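Local coordinates for mandelate racemase / muconate lactonizing enzyme family protein (Agrobacterium tumefaciens, PDB 4DXK) that belongs to the enolase superfamily, mandelate racemase subgroup, and probably acts as a lyase or racemase, holding a sodium ion at its barrel metal site, at residues Gly32-Gly37 and Asn84-Ile89. Sequence-based numbering, arbitrary orientation.
Sequences GETFFG and NSAFDI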
ATOM      1  N   GLY A  32      29.217 -34.746   0.826  1.00  8.60           N
ATOM      2  CA  GLY A  32      28.723 -33.396   1.035  1.00  8.32           C
ATOM      3  C   GLY A  32      29.666 -32.636   1.951  1.00  7.58           C
ATOM      4  O   GLY A  32      30.598 -33.205   2.514  1.00  8.49           O
ATOM      5  N   GLU A  33      29.401 -31.348   2.135  1.00  7.92           N
ATOM      6  CA  GLU A  33      30.323 -30.464   2.831  1.00  7.47           C
ATOM      7  C   GLU A  33      29.572 -29.259   3.350  1.00  7.11           C
ATOM      8  O   GLU A  33      28.606 -28.817   2.736  1.00  8.06           O
ATOM      9  CB  GLU A  33      31.409 -30.011   1.845  1.00  9.12           C
ATOM     10  CG  GLU A  33      32.564 -29.184   2.391  1.00  9.86           C
ATOM     11  CD  GLU A  33      33.411 -28.638   1.246  1.00  9.63           C
ATOM     12  OE1 GLU A  33      34.399 -29.298   0.833  1.00  9.78           O
ATOM     13  OE2 GLU A  33      33.039 -27.571   0.712  1.00  9.85           O
ATOM     14  N   THR A  34      30.032 -28.713   4.466  1.00  8.16           N
ATOM     15  CA  THR A  34      29.587 -27.403   4.913  1.00  8.41           C
ATOM     16  C   THR A  34      30.736 -26.718   5.652  1.00  8.40           C
ATOM     17  O   THR A  34      31.836 -27.267   5.753  1.00 10.38           O
ATOM     18  CB  THR A  34      28.268 -27.472   5.728  1.00  7.56           C
ATOM     19  OG1 THR A  34      27.785 -26.143   5.957  1.00  7.86           O
ATOM     20  CG2 THR A  34      28.477 -28.171   7.051  1.00  8.70           C
ATOM     21  N   PHE A  35      30.475 -25.514   6.145  1.00  8.91           N
ATOM     22  CA  PHE A  35      31.528 -24.639   6.640  1.00  7.93           C
ATOM     23  C   PHE A  35      30.988 -23.852   7.823  1.00  8.90           C
ATOM     24  O   PHE A  35      29.844 -23.380   7.788  1.00  9.15           O
ATOM     25  CB  PHE A  35      31.927 -23.677   5.512  1.00  9.99           C
ATOM     26  CG  PHE A  35      33.241 -22.969   5.715  1.00 10.97           C
ATOM     27  CD1 PHE A  35      34.414 -23.550   5.268  1.00 13.81           C
ATOM     28  CD2 PHE A  35      33.299 -21.702   6.282  1.00 12.82           C
ATOM     29  CE1 PHE A  35      35.636 -22.895   5.404  1.00 15.47           C
ATOM     30  CE2 PHE A  35      34.517 -21.043   6.425  1.00 15.80           C
ATOM     31  CZ  PHE A  35      35.679 -21.646   5.985  1.00 16.27           C
ATOM     32  N   PHE A  36      31.836 -23.713   8.847  1.00  8.75           N
ATOM     33  CA  PHE A  36      31.585 -23.030  10.133  1.00  8.78           C
ATOM     34  C   PHE A  36      30.940 -23.949  11.156  1.00  8.68           C
ATOM     35  O   PHE A  36      29.986 -24.674  10.856  1.00  9.28           O
ATOM     36  CB  PHE A  36      30.764 -21.740  10.025  1.00  9.78           C
ATOM     37  CG  PHE A  36      31.494 -20.589   9.393  1.00 11.48           C
ATOM     38  CD1 PHE A  36      32.771 -20.219   9.807  1.00 14.48           C
ATOM     39  CD2 PHE A  36      30.875 -19.842   8.393  1.00 14.03           C
ATOM     40  CE1 PHE A  36      33.423 -19.140   9.215  1.00 19.85           C
ATOM     41  CE2 PHE A  36      31.517 -18.757   7.809  1.00 15.51           C
ATOM     42  CZ  PHE A  36      32.791 -18.407   8.216  1.00 20.09           C
ATOM     43  N   GLY A  37      31.466 -23.903  12.375  1.00  9.43           N
ATOM     44  CA  GLY A  37      30.918 -24.673  13.474  1.00 10.44           C
ATOM     45  C   GLY A  37      30.948 -26.156  13.183  1.00  8.77           C
ATOM     46  O   GLY A  37      29.976 -26.867  13.453  1.00  9.33           O
ATOM     47  N   ASN A  84      21.925 -30.327   7.446  1.00  8.24           N
ATOM     48  CA  ASN A  84      20.965 -30.774   6.438  1.00  7.28           C
ATOM     49  C   ASN A  84      21.459 -30.510   5.029  1.00  6.96           C
ATOM     50  O   ASN A  84      21.243 -31.310   4.111  1.00  7.67           O
ATOM     51  CB  ASN A  84      19.618 -30.064   6.598  1.00  9.38           C
ATOM     52  CG  ASN A  84      18.906 -30.426   7.875  1.00  8.70           C
ATOM     53  OD1 ASN A  84      19.259 -31.380   8.566  1.00  9.10           O
ATOM     54  ND2 ASN A  84      17.868 -29.651   8.196  1.00 10.20           N
ATOM     55  N   SER A  85      22.118 -29.376   4.848  1.00  7.16           N
ATOM     56  CA  SER A  85      22.593 -28.958   3.533  1.00  7.81           C
ATOM     57  C   SER A  85      23.743 -29.834   3.050  1.00  7.06           C
ATOM     58  O   SER A  85      23.770 -30.244   1.885  1.00  7.94           O
ATOM     59  CB  SER A  85      23.032 -27.490   3.566  1.00  8.06           C
ATOM     60  OG  SER A  85      21.971 -26.628   3.961  1.00  7.80           O
ATOM     61  N   ALA A  86      24.690 -30.128   3.940  1.00  7.39           N
ATOM     62  CA  ALA A  86      25.787 -31.030   3.593  1.00  7.01           C
ATOM     63  C   ALA A  86      25.233 -32.396   3.216  1.00  7.10           C
ATOM     64  O   ALA A  86      25.656 -32.999   2.224  1.00  7.84           O
ATOM     65  CB  ALA A  86      26.744 -31.151   4.749  1.00  9.72           C
ATOM     66  N   PHE A  87      24.271 -32.880   3.999  1.00  7.46           N
ATOM     67  CA  PHE A  87      23.609 -34.149   3.712  1.00  8.17           C
ATOM     68  C   PHE A  87      22.934 -34.137   2.337  1.00  6.79           C
ATOM     69  O   PHE A  87      23.075 -35.083   1.561  1.00  8.19           O
ATOM     70  CB  PHE A  87      22.617 -34.482   4.838  1.00  8.59           C
ATOM     71  CG  PHE A  87      21.820 -35.733   4.612  1.00  7.06           C
ATOM     72  CD1 PHE A  87      22.405 -36.980   4.765  1.00  9.20           C
ATOM     73  CD2 PHE A  87      20.485 -35.659   4.246  1.00  9.36           C
ATOM     74  CE1 PHE A  87      21.669 -38.129   4.551  1.00  9.56           C
ATOM     75  CE2 PHE A  87      19.744 -36.814   4.034  1.00  9.32           C
ATOM     76  CZ  PHE A  87      20.336 -38.040   4.190  1.00  9.70           C
ATOM     77  N   ASP A  88      22.227 -33.055   2.023  1.00  7.05           N
ATOM     78  CA  ASP A  88      21.546 -32.930   0.738  1.00  7.18           C
ATOM     79  C   ASP A  88      22.525 -32.994  -0.438  1.00  6.81           C
ATOM     80  O   ASP A  88      22.260 -33.655  -1.447  1.00  7.68           O
ATOM     81  CB  ASP A  88      20.742 -31.631   0.703  1.00  7.21           C
ATOM     82  CG  ASP A  88      19.966 -31.461  -0.587  1.00  7.45           C
ATOM     83  OD1 ASP A  88      18.911 -32.112  -0.726  1.00  8.33           O
ATOM     84  OD2 ASP A  88      20.425 -30.675  -1.450  1.00  8.11           O
ATOM     85  N   ILE A  89      23.661 -32.319  -0.316  1.00  6.91           N
ATOM     86  CA  ILE A  89      24.676 -32.355  -1.363  1.00  7.73           C
ATOM     87  C   ILE A  89      25.118 -33.809  -1.608  1.00  7.27           C
ATOM     88  O   ILE A  89      25.247 -34.262  -2.751  1.00  7.36           O
ATOM     89  CB  ILE A  89      25.877 -31.426  -1.034  1.00  8.21           C
ATOM     90  CG1 ILE A  89      25.419 -29.964  -1.009  1.00  8.67           C
ATOM     91  CG2 ILE A  89      26.997 -31.616  -2.050  1.00  9.42           C
ATOM     92  CD1 ILE A  89      26.406 -29.019  -0.339  1.00 10.21           C
TER
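Glu33 meets Ala86 and Ile89 through its backbone, while its CB points away from helix 79-99 and its carboxylate is bonded by others: OE1 is gripped by Trp19 NE1 and Val324 N, and OE2 takes Val325 N. With chi1 at -174° and CG anti to the backbone N, the extended side chain reaches Trp19 on strand 17-24 and two backbone N-H groups in the first turn of helix 323-335. Ala86 CB sits 3.6 Å from Glu33 O, roughly at right angles to C=O, whereas Ile89 CD1, 3.8 Å from Glu33 O, lies beyond the oxygen, nearer the line of the bond. Two methyls thus cover a buried carbonyl that, like Glu33 N, has no hydrogen-bond partner in the model. The case illustrates how a helix packed on a sheet face beside its edge can bring methyls to a strand carbonyl.

Gly32 provides the closest approach: its CA-H donates almost straight to the helix carbonyl, with CA 3.3 Å from Ala86 O. A CB here would point toward the helix and run into that oxygen. Ile89 CG2 lies 4.0 Å from Gly32 CA, and the CG1 branch, anti to the carbonyl carbon (chi1 -65°), carries CD1 along the strand to Glu33. Thr34 divides its branches, CG2 resting 4.1 Å from Ala86 CB while OG1 bonds to Ser293 O.

Strand 32-35 and helix 84-89 run roughly antiparallel (154°), their axes 5.9 Å apart at closest. Strand 30-35 is an edge strand of the N-terminal domain's antiparallel sheet within this chain; Gly32 and Thr34 pair with strand 17-24, whose Val20 touches Ala86. Helix 38-53 packs on Thr34 through Val41, and helix 323-335 of the barrel domain covers Ile89.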